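Local coordinates for protein putative oxidoreductase with NAD(P)-binding Rossmann-fold domain (PDB 3UUW) that is probably an NAD(P)-dependent oxidoreductase of the Gfo/Idh/MocA family, with a Rossmann-fold nucleotide-binding domain and a C-terminal sheet domain, its substrate unknown, at residues Leu155-Tyr168 with Leu190-His203. Sequence-based numbering, arbitrary orientation.
Sequences LRNVRFDSTLIDDY and LFLTDNKNLIFVSH
Phe160, in the first turn of helix 160-179, packs on Leu192 and Leu198 of the hairpin 184-206, at one end of the C-terminal sheet as it stands within this chain, an alpha-on-beta layer of the kind found in the Gfo/Idh/MocA family. Its backbone N gives a hydrogen bond to Lys196 O (2.8 Å), so the hairpin turn supplies an acceptor for one of the N-H groups left over at a helix start. The flat phenyl ring suits the leucine-lined surface: with CG between the backbone N and the carbonyl carbon (chi1 75°), it turns one face to Leu192 CD1, which sits toward the rim, and its edge to Lys196 O.

Asn197 suits the end of the hairpin loop because its amide both donates and accepts. Asn197 ND2 donates to Asn157 OD1 (3.1 Å), in the carbonyl plane and on a lone pair, the two amide planes nearly perpendicular, and to Val158 O (3.0 Å), from above that carbonyl's plane. Asn197 OD1 accepts from Thr193 OG1, which in turn accepts from Asn197 N, tying Asn197, just past the type I turn 193-196, back to the residue that opens that turn. A water donates to Val158 O, accepts from Leu198 N and bonds Thr163 OG1, so the carbonyl serves two donors.

Farther along, Leu198 packs against Thr163 and Leu164, and branched Val201 puts CG1 over the centre of the Tyr168 ring, 3.6 Å from its centroid. With CG trans to the backbone N (chi1 -168°), Tyr168 reaches the strand with its hydroxyl, which Thr214 also bonds. His203 NE2 is hydrogen-bonded to Glu188, while His203 ND1 meets Tyr168 OH at 2.7 Å, near the plane of both rings.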
ATOM      1  N   LEU A 155      -2.493 -26.944  -5.390  1.00 44.00           N
ATOM      2  CA  LEU A 155      -2.229 -27.972  -6.388  1.00 46.25           C
ATOM      3  C   LEU A 155      -2.531 -29.322  -5.749  1.00 48.42           C
ATOM      4  O   LEU A 155      -1.857 -29.732  -4.795  1.00 49.94           O
ATOM      5  CB  LEU A 155      -0.759 -27.874  -6.823  1.00 46.67           C
ATOM      6  CG  LEU A 155      -0.293 -28.490  -8.136  1.00 48.47           C
ATOM      7  CD1 LEU A 155      -1.021 -27.848  -9.300  1.00 45.44           C
ATOM      8  CD2 LEU A 155       1.207 -28.303  -8.285  1.00 49.20           C
ATOM      9  N   ARG A 156      -3.559 -30.003  -6.263  1.00 49.17           N
ATOM     10  CA  ARG A 156      -4.016 -31.274  -5.692  1.00 50.29           C
ATOM     11  C   ARG A 156      -4.191 -32.357  -6.752  1.00 49.82           C
ATOM     12  O   ARG A 156      -4.102 -32.089  -7.957  1.00 48.40           O
ATOM     13  CB  ARG A 156      -5.332 -31.049  -4.933  1.00 50.99           C
ATOM     14  CG  ARG A 156      -5.234 -29.970  -3.844  1.00 52.27           C
ATOM     15  CD  ARG A 156      -4.262 -30.375  -2.731  1.00 56.05           C
ATOM     16  NE  ARG A 156      -4.904 -31.215  -1.721  1.00 58.12           N
ATOM     17  CZ  ARG A 156      -5.197 -30.828  -0.478  1.00 60.59           C
ATOM     18  NH1 ARG A 156      -4.877 -29.608  -0.047  1.00 61.62           N
ATOM     19  NH2 ARG A 156      -5.792 -31.678   0.356  1.00 61.18           N
ATOM     20  N   ASN A 157      -4.452 -33.584  -6.309  1.00 49.32           N
ATOM     21  CA  ASN A 157      -4.566 -34.692  -7.247  1.00 48.65           C
ATOM     22  C   ASN A 157      -6.007 -34.957  -7.692  1.00 47.16           C
ATOM     23  O   ASN A 157      -6.623 -35.959  -7.333  1.00 47.79           O
ATOM     24  CB  ASN A 157      -3.915 -35.959  -6.685  1.00 50.20           C
ATOM     25  CG  ASN A 157      -3.603 -36.986  -7.767  1.00 51.50           C
ATOM     26  OD1 ASN A 157      -3.607 -36.675  -8.959  1.00 48.43           O
ATOM     27  ND2 ASN A 157      -3.312 -38.217  -7.349  1.00 54.73           N
ATOM     28  N   VAL A 158      -6.538 -34.024  -8.474  1.00 44.60           N
ATOM     29  CA  VAL A 158      -7.842 -34.176  -9.095  1.00 43.18           C
ATOM     30  C   VAL A 158      -7.621 -33.781 -10.543  1.00 40.70           C
ATOM     31  O   VAL A 158      -6.787 -32.919 -10.826  1.00 37.94           O
ATOM     32  CB  VAL A 158      -8.901 -33.284  -8.458  1.00 43.39           C
ATOM     33  CG1 VAL A 158     -10.286 -33.702  -8.944  1.00 44.26           C
ATOM     34  CG2 VAL A 158      -8.826 -33.372  -6.935  1.00 44.90           C
ATOM     35  N   ARG A 159      -8.325 -34.421 -11.469  1.00 39.11           N
ATOM     36  CA  ARG A 159      -8.123 -34.102 -12.872  1.00 37.36           C
ATOM     37  C   ARG A 159      -8.447 -32.613 -13.112  1.00 34.10           C
ATOM     38  O   ARG A 159      -9.324 -32.041 -12.469  1.00 31.91           O
ATOM     39  CB  ARG A 159      -8.940 -35.018 -13.776  1.00 38.68           C
ATOM     40  CG  ARG A 159      -8.462 -35.000 -15.208  1.00 40.76           C
ATOM     41  CD  ARG A 159      -9.173 -36.022 -16.083  1.00 45.70           C
ATOM     42  NE  ARG A 159      -8.661 -35.934 -17.448  1.00 49.61           N
ATOM     43  CZ  ARG A 159      -9.047 -36.696 -18.464  1.00 54.47           C
ATOM     44  NH1 ARG A 159      -9.971 -37.641 -18.297  1.00 56.50           N
ATOM     45  NH2 ARG A 159      -8.497 -36.510 -19.658  1.00 56.06           N
ATOM     46  N   PHE A 160      -7.718 -32.003 -14.035  1.00 31.59           N
ATOM     47  CA  PHE A 160      -7.849 -30.552 -14.285  1.00 29.67           C
ATOM     48  C   PHE A 160      -9.281 -30.100 -14.595  1.00 28.26           C
ATOM     49  O   PHE A 160      -9.672 -28.995 -14.222  1.00 25.67           O
ATOM     50  CB  PHE A 160      -6.916 -30.132 -15.411  1.00 29.47           C
ATOM     51  CG  PHE A 160      -7.404 -30.541 -16.769  1.00 30.78           C
ATOM     52  CD1 PHE A 160      -7.199 -31.828 -17.239  1.00 35.24           C
ATOM     53  CD2 PHE A 160      -8.093 -29.636 -17.568  1.00 31.21           C
ATOM     54  CE1 PHE A 160      -7.664 -32.212 -18.487  1.00 35.21           C
ATOM     55  CE2 PHE A 160      -8.552 -30.008 -18.822  1.00 33.80           C
ATOM     56  CZ  PHE A 160      -8.339 -31.302 -19.281  1.00 34.21           C
ATOM     57  N   ASP A 161     -10.062 -30.924 -15.301  1.00 29.52           N
ATOM     58  CA  ASP A 161     -11.430 -30.524 -15.650  1.00 29.83           C
ATOM     59  C   ASP A 161     -12.306 -30.248 -14.423  1.00 29.45           C
ATOM     60  O   ASP A 161     -13.136 -29.340 -14.442  1.00 29.56           O
ATOM     61  CB  ASP A 161     -12.106 -31.510 -16.618  1.00 31.11           C
ATOM     62  CG  ASP A 161     -12.126 -32.947 -16.104  1.00 36.12           C
ATOM     63  OD1 ASP A 161     -11.171 -33.392 -15.428  1.00 37.11           O
ATOM     64  OD2 ASP A 161     -13.113 -33.651 -16.404  1.00 41.91           O
ATOM     65  N   SER A 162     -12.108 -31.012 -13.358  1.00 31.20           N
ATOM     66  CA  SER A 162     -12.836 -30.788 -12.106  1.00 31.24           C
ATOM     67  C   SER A 162     -12.508 -29.410 -11.532  1.00 30.40           C
ATOM     68  O   SER A 162     -13.390 -28.665 -11.134  1.00 28.58           O
ATOM     69  CB  SER A 162     -12.477 -31.870 -11.092  1.00 32.97           C
ATOM     70  OG  SER A 162     -12.738 -33.138 -11.639  1.00 38.00           O
ATOM     71  N   THR A 163     -11.227 -29.073 -11.504  1.00 29.01           N
ATOM     72  CA  THR A 163     -10.792 -27.768 -10.998  1.00 26.53           C
ATOM     73  C   THR A 163     -11.326 -26.615 -11.869  1.00 24.01           C
ATOM     74  O   THR A 163     -11.753 -25.589 -11.367  1.00 22.38           O
ATOM     75  CB  THR A 163      -9.259 -27.726 -10.897  1.00 26.43           C
ATOM     76  OG1 THR A 163      -8.810 -28.879 -10.173  1.00 29.29           O
ATOM     77  CG2 THR A 163      -8.791 -26.479 -10.185  1.00 24.89           C
ATOM     78  N   LEU A 164     -11.339 -26.798 -13.187  1.00 22.38           N
ATOM     79  CA  LEU A 164     -11.872 -25.759 -14.047  1.00 21.93           C
ATOM     80  C   LEU A 164     -13.360 -25.464 -13.753  1.00 22.67           C
ATOM     81  O   LEU A 164     -13.729 -24.329 -13.546  1.00 20.21           O
ATOM     82  CB  LEU A 164     -11.690 -26.135 -15.517  1.00 22.06           C
ATOM     83  CG  LEU A 164     -10.263 -26.151 -16.067  1.00 21.25           C
ATOM     84  CD1 LEU A 164     -10.283 -26.567 -17.537  1.00 24.74           C
ATOM     85  CD2 LEU A 164      -9.543 -24.793 -15.882  1.00 19.33           C
ATOM     86  N   ILE A 165     -14.166 -26.521 -13.700  0.50 23.57           N
ATOM     87  CA  ILE A 165     -15.602 -26.403 -13.488  0.50 24.41           C
ATOM     88  C   ILE A 165     -15.964 -25.919 -12.087  0.50 24.96           C
ATOM     89  O   ILE A 165     -16.969 -25.236 -11.901  0.50 25.20           O
ATOM     90  CB  ILE A 165     -16.300 -27.765 -13.741  0.50 25.57           C
ATOM     91  CG1 ILE A 165     -16.113 -28.198 -15.195  0.50 26.43           C
ATOM     92  CG2 ILE A 165     -17.775 -27.659 -13.451  0.50 26.51           C
ATOM     93  CD1 ILE A 165     -16.779 -27.264 -16.182  0.50 25.98           C
ATOM     94  N   ASP A 166     -15.116 -26.255 -11.123  1.00 26.13           N
ATOM     95  CA  ASP A 166     -15.336 -25.970  -9.705  1.00 27.54           C
ATOM     96  C   ASP A 166     -14.855 -24.589  -9.279  1.00 27.08           C
ATOM     97  O   ASP A 166     -15.484 -23.949  -8.436  1.00 27.93           O
ATOM     98  CB  ASP A 166     -14.604 -27.020  -8.864  1.00 30.54           C
ATOM     99  CG  ASP A 166     -14.953 -26.948  -7.391  1.00 35.73           C
ATOM    100  OD1 ASP A 166     -16.161 -26.908  -7.055  1.00 39.49           O
ATOM    101  OD2 ASP A 166     -14.011 -26.964  -6.564  1.00 41.46           O
ATOM    102  N   ASP A 167     -13.737 -24.134  -9.845  1.00 25.69           N
ATOM    103  CA  ASP A 167     -13.136 -22.882  -9.405  1.00 25.25           C
ATOM    104  C   ASP A 167     -12.873 -21.868 -10.510  1.00 21.69           C
ATOM    105  O   ASP A 167     -13.223 -20.703 -10.363  1.00 22.55           O
ATOM    106  CB  ASP A 167     -11.861 -23.154  -8.633  1.00 25.74           C
ATOM    107  CG  ASP A 167     -11.471 -21.994  -7.716  1.00 30.53           C
ATOM    108  OD1 ASP A 167     -12.227 -20.996  -7.622  1.00 38.67           O
ATOM    109  OD2 ASP A 167     -10.399 -22.078  -7.084  1.00 38.67           O
ATOM    110  N   TYR A 168     -12.281 -22.288 -11.625  1.00 19.67           N
ATOM    111  CA  TYR A 168     -12.044 -21.350 -12.724  1.00 16.64           C
ATOM    112  C   TYR A 168     -13.365 -20.791 -13.252  1.00 17.65           C
ATOM    113  O   TYR A 168     -13.393 -19.705 -13.832  1.00 18.12           O
ATOM    114  CB  TYR A 168     -11.296 -22.017 -13.854  1.00 17.66           C
ATOM    115  CG  TYR A 168     -10.738 -21.111 -14.931  1.00 15.16           C
ATOM    116  CD1 TYR A 168      -9.929 -20.010 -14.622  1.00 17.13           C
ATOM    117  CD2 TYR A 168     -10.928 -21.412 -16.256  1.00 15.64           C
ATOM    118  CE1 TYR A 168      -9.372 -19.205 -15.636  1.00 15.57           C
ATOM    119  CE2 TYR A 168     -10.383 -20.601 -17.288  1.00 15.22           C
ATOM    120  CZ  TYR A 168      -9.591 -19.519 -16.967  1.00 16.28           C
ATOM    121  OH  TYR A 168      -9.039 -18.761 -17.990  1.00 16.74           O
ATOM    122  N   LEU A 190      -2.724 -23.588 -21.047  1.00 22.12           N
ATOM    123  CA  LEU A 190      -3.260 -24.584 -20.144  1.00 23.14           C
ATOM    124  C   LEU A 190      -2.134 -25.530 -19.788  1.00 23.64           C
ATOM    125  O   LEU A 190      -1.712 -26.331 -20.613  1.00 26.84           O
ATOM    126  CB  LEU A 190      -4.453 -25.306 -20.758  1.00 24.47           C
ATOM    127  CG  LEU A 190      -5.054 -26.408 -19.889  1.00 25.48           C
ATOM    128  CD1 LEU A 190      -5.725 -25.804 -18.661  1.00 25.20           C
ATOM    129  CD2 LEU A 190      -6.042 -27.225 -20.699  1.00 29.29           C
ATOM    130  N   PHE A 191      -1.644 -25.409 -18.556  1.00 21.99           N
ATOM    131  CA  PHE A 191      -0.485 -26.175 -18.083  1.00 23.46           C
ATOM    132  C   PHE A 191      -0.923 -27.178 -17.038  1.00 23.15           C
ATOM    133  O   PHE A 191      -1.532 -26.809 -16.016  1.00 22.33           O
ATOM    134  CB  PHE A 191       0.596 -25.251 -17.500  1.00 21.55           C
ATOM    135  CG  PHE A 191       1.015 -24.120 -18.411  1.00 26.39           C
ATOM    136  CD1 PHE A 191       0.893 -24.212 -19.805  1.00 28.30           C
ATOM    137  CD2 PHE A 191       1.578 -22.958 -17.872  1.00 28.31           C
ATOM    138  CE1 PHE A 191       1.289 -23.158 -20.630  1.00 29.65           C
ATOM    139  CE2 PHE A 191       1.986 -21.904 -18.699  1.00 27.11           C
ATOM    140  CZ  PHE A 191       1.830 -22.010 -20.083  1.00 29.43           C
ATOM    141  N   LEU A 192      -0.580 -28.440 -17.292  1.00 26.08           N
ATOM    142  CA  LEU A 192      -0.974 -29.562 -16.460  1.00 27.00           C
ATOM    143  C   LEU A 192       0.227 -30.336 -15.984  1.00 28.90           C
ATOM    144  O   LEU A 192       1.262 -30.367 -16.654  1.00 29.64           O
ATOM    145  CB  LEU A 192      -1.859 -30.533 -17.264  1.00 27.31           C
ATOM    146  CG  LEU A 192      -3.096 -29.935 -17.948  1.00 26.94           C
ATOM    147  CD1 LEU A 192      -3.832 -31.011 -18.781  1.00 30.80           C
ATOM    148  CD2 LEU A 192      -4.025 -29.281 -16.941  1.00 27.91           C
ATOM    149  N   THR A 193       0.079 -30.973 -14.826  1.00 30.09           N
ATOM    150  CA  THR A 193       1.099 -31.889 -14.324  1.00 33.05           C
ATOM    151  C   THR A 193       1.089 -33.133 -15.206  1.00 36.01           C
ATOM    152  O   THR A 193       0.181 -33.322 -16.035  1.00 36.24           O
ATOM    153  CB  THR A 193       0.820 -32.338 -12.874  1.00 33.09           C
ATOM    154  OG1 THR A 193      -0.396 -33.105 -12.825  1.00 31.95           O
ATOM    155  CG2 THR A 193       0.728 -31.153 -11.936  1.00 32.55           C
ATOM    156  N   ASP A 194       2.095 -33.976 -15.032  1.00 39.48           N
ATOM    157  CA  ASP A 194       2.159 -35.233 -15.767  1.00 42.89           C
ATOM    158  C   ASP A 194       0.894 -36.051 -15.523  1.00 43.32           C
ATOM    159  O   ASP A 194       0.420 -36.742 -16.420  1.00 45.29           O
ATOM    160  CB  ASP A 194       3.400 -36.045 -15.371  1.00 46.04           C
ATOM    161  CG  ASP A 194       4.701 -35.422 -15.875  1.00 49.07           C
ATOM    162  OD1 ASP A 194       5.785 -35.945 -15.532  1.00 55.85           O
ATOM    163  OD2 ASP A 194       4.643 -34.413 -16.616  1.00 52.03           O
ATOM    164  N   ASN A 195       0.353 -35.966 -14.308  1.00 42.94           N
ATOM    165  CA  ASN A 195      -0.869 -36.690 -13.942  1.00 43.70           C
ATOM    166  C   ASN A 195      -2.160 -35.929 -14.250  1.00 40.80           C
ATOM    167  O   ASN A 195      -3.204 -36.252 -13.694  1.00 40.81           O
ATOM    168  CB  ASN A 195      -0.835 -37.078 -12.456  1.00 44.55           C
ATOM    169  CG  ASN A 195       0.174 -38.177 -12.161  1.00 49.48           C
ATOM    170  OD1 ASN A 195       0.490 -38.998 -13.024  1.00 55.21           O
ATOM    171  ND2 ASN A 195       0.677 -38.205 -10.931  1.00 53.20           N
ATOM    172  N   LYS A 196      -2.081 -34.930 -15.133  1.00 38.50           N
ATOM    173  CA  LYS A 196      -3.251 -34.157 -15.584  1.00 36.77           C
ATOM    174  C   LYS A 196      -3.950 -33.282 -14.541  1.00 33.69           C
ATOM    175  O   LYS A 196      -5.147 -32.977 -14.681  1.00 32.38           O
ATOM    176  CB  LYS A 196      -4.273 -35.072 -16.296  1.00 39.39           C
ATOM    177  CG  LYS A 196      -4.066 -35.209 -17.799  1.00 43.87           C
ATOM    178  CD  LYS A 196      -2.648 -35.561 -18.160  1.00 48.74           C
ATOM    179  CE  LYS A 196      -2.485 -35.723 -19.656  1.00 51.87           C
ATOM    180  NZ  LYS A 196      -1.078 -36.053 -19.999  1.00 55.22           N
ATOM    181  N   ASN A 197      -3.209 -32.851 -13.521  1.00 30.59           N
ATOM    182  CA  ASN A 197      -3.737 -31.904 -12.542  1.00 29.72           C
ATOM    183  C   ASN A 197      -3.483 -30.477 -13.071  1.00 26.18           C
ATOM    184  O   ASN A 197      -2.468 -30.238 -13.731  1.00 25.60           O
ATOM    185  CB  ASN A 197      -3.051 -32.072 -11.196  1.00 30.28           C
ATOM    186  CG  ASN A 197      -2.964 -33.524 -10.760  1.00 33.12           C
ATOM    187  OD1 ASN A 197      -1.879 -34.030 -10.523  1.00 36.58           O
ATOM    188  ND2 ASN A 197      -4.103 -34.211 -10.702  1.00 35.22           N
ATOM    189  N   LEU A 198      -4.380 -29.542 -12.763  1.00 25.25           N
ATOM    190  CA  LEU A 198      -4.234 -28.157 -13.203  1.00 23.90           C
ATOM    191  C   LEU A 198      -3.138 -27.417 -12.452  1.00 23.84           C
ATOM    192  O   LEU A 198      -3.145 -27.362 -11.214  1.00 23.52           O
ATOM    193  CB  LEU A 198      -5.548 -27.384 -13.003  1.00 22.98           C
ATOM    194  CG  LEU A 198      -5.543 -25.910 -13.458  1.00 21.12           C
ATOM    195  CD1 LEU A 198      -5.293 -25.816 -14.951  1.00 24.68           C
ATOM    196  CD2 LEU A 198      -6.845 -25.225 -13.094  1.00 23.27           C
ATOM    197  N   ILE A 199      -2.210 -26.837 -13.202  1.00 23.96           N
ATOM    198  CA  ILE A 199      -1.195 -25.930 -12.636  1.00 23.61           C
ATOM    199  C   ILE A 199      -1.587 -24.474 -12.912  1.00 21.21           C
ATOM    200  O   ILE A 199      -1.703 -23.648 -12.002  1.00 20.64           O
ATOM    201  CB  ILE A 199       0.208 -26.155 -13.249  1.00 23.84           C
ATOM    202  CG1 ILE A 199       0.734 -27.568 -12.987  1.00 28.49           C
ATOM    203  CG2 ILE A 199       1.206 -25.104 -12.690  1.00 24.60           C
ATOM    204  CD1 ILE A 199       1.974 -27.901 -13.780  1.00 29.81           C
ATOM    205  N   PHE A 200      -1.773 -24.160 -14.185  1.00 19.71           N
ATOM    206  CA  PHE A 200      -2.083 -22.789 -14.598  1.00 17.97           C
ATOM    207  C   PHE A 200      -2.993 -22.798 -15.800  1.00 17.22           C
ATOM    208  O   PHE A 200      -2.854 -23.640 -16.677  1.00 18.11           O
ATOM    209  CB  PHE A 200      -0.772 -22.084 -14.932  1.00 18.60           C
ATOM    210  CG  PHE A 200      -0.941 -20.698 -15.465  1.00 17.11           C
ATOM    211  CD1 PHE A 200      -1.117 -19.630 -14.596  1.00 18.34           C
ATOM    212  CD2 PHE A 200      -0.941 -20.451 -16.821  1.00 18.89           C
ATOM    213  CE1 PHE A 200      -1.303 -18.330 -15.073  1.00 18.68           C
ATOM    214  CE2 PHE A 200      -1.127 -19.148 -17.301  1.00 18.37           C
ATOM    215  CZ  PHE A 200      -1.285 -18.089 -16.415  1.00 18.52           C
ATOM    216  N   VAL A 201      -3.931 -21.850 -15.840  1.00 17.18           N
ATOM    217  CA  VAL A 201      -4.801 -21.680 -16.987  1.00 17.45           C
ATOM    218  C   VAL A 201      -5.009 -20.203 -17.214  1.00 17.21           C
ATOM    219  O   VAL A 201      -5.112 -19.429 -16.267  1.00 17.37           O
ATOM    220  CB  VAL A 201      -6.167 -22.395 -16.813  1.00 17.63           C
ATOM    221  CG1 VAL A 201      -6.919 -21.858 -15.622  1.00 17.01           C
ATOM    222  CG2 VAL A 201      -7.039 -22.271 -18.083  1.00 17.37           C
ATOM    223  N   SER A 202      -5.078 -19.828 -18.478  0.50 18.33           N
ATOM    224  CA  SER A 202      -5.343 -18.455 -18.854  0.50 17.68           C
ATOM    225  C   SER A 202      -6.028 -18.405 -20.198  0.50 18.46           C
ATOM    226  O   SER A 202      -5.814 -19.274 -21.048  0.50 19.45           O
ATOM    227  CB  SER A 202      -4.046 -17.655 -18.896  0.50 18.38           C
ATOM    228  OG  SER A 202      -4.290 -16.358 -19.393  0.50 19.42           O
ATOM    229  N   HIS A 203      -6.867 -17.387 -20.371  1.00 17.10           N
ATOM    230  CA  HIS A 203      -7.563 -17.143 -21.628  1.00 17.99           C
ATOM    231  C   HIS A 203      -7.630 -15.681 -21.936  1.00 17.76           C
ATOM    232  O   HIS A 203      -7.563 -14.837 -21.046  1.00 16.37           O
ATOM    233  CB  HIS A 203      -8.969 -17.705 -21.597  1.00 17.56           C
ATOM    234  CG  HIS A 203      -8.991 -19.192 -21.608  1.00 18.07           C
ATOM    235  ND1 HIS A 203      -8.961 -19.942 -20.454  1.00 17.58           N
ATOM    236  CD2 HIS A 203      -8.943 -20.065 -22.632  1.00 18.64           C
ATOM    237  CE1 HIS A 203      -8.940 -21.224 -20.775  1.00 18.56           C
ATOM    238  NE2 HIS A 203      -8.901 -21.326 -22.090  1.00 19.84           N
TER
HETATM  239  O   HOH W   1      -6.467 -30.255 -10.881  1.00 32.39           O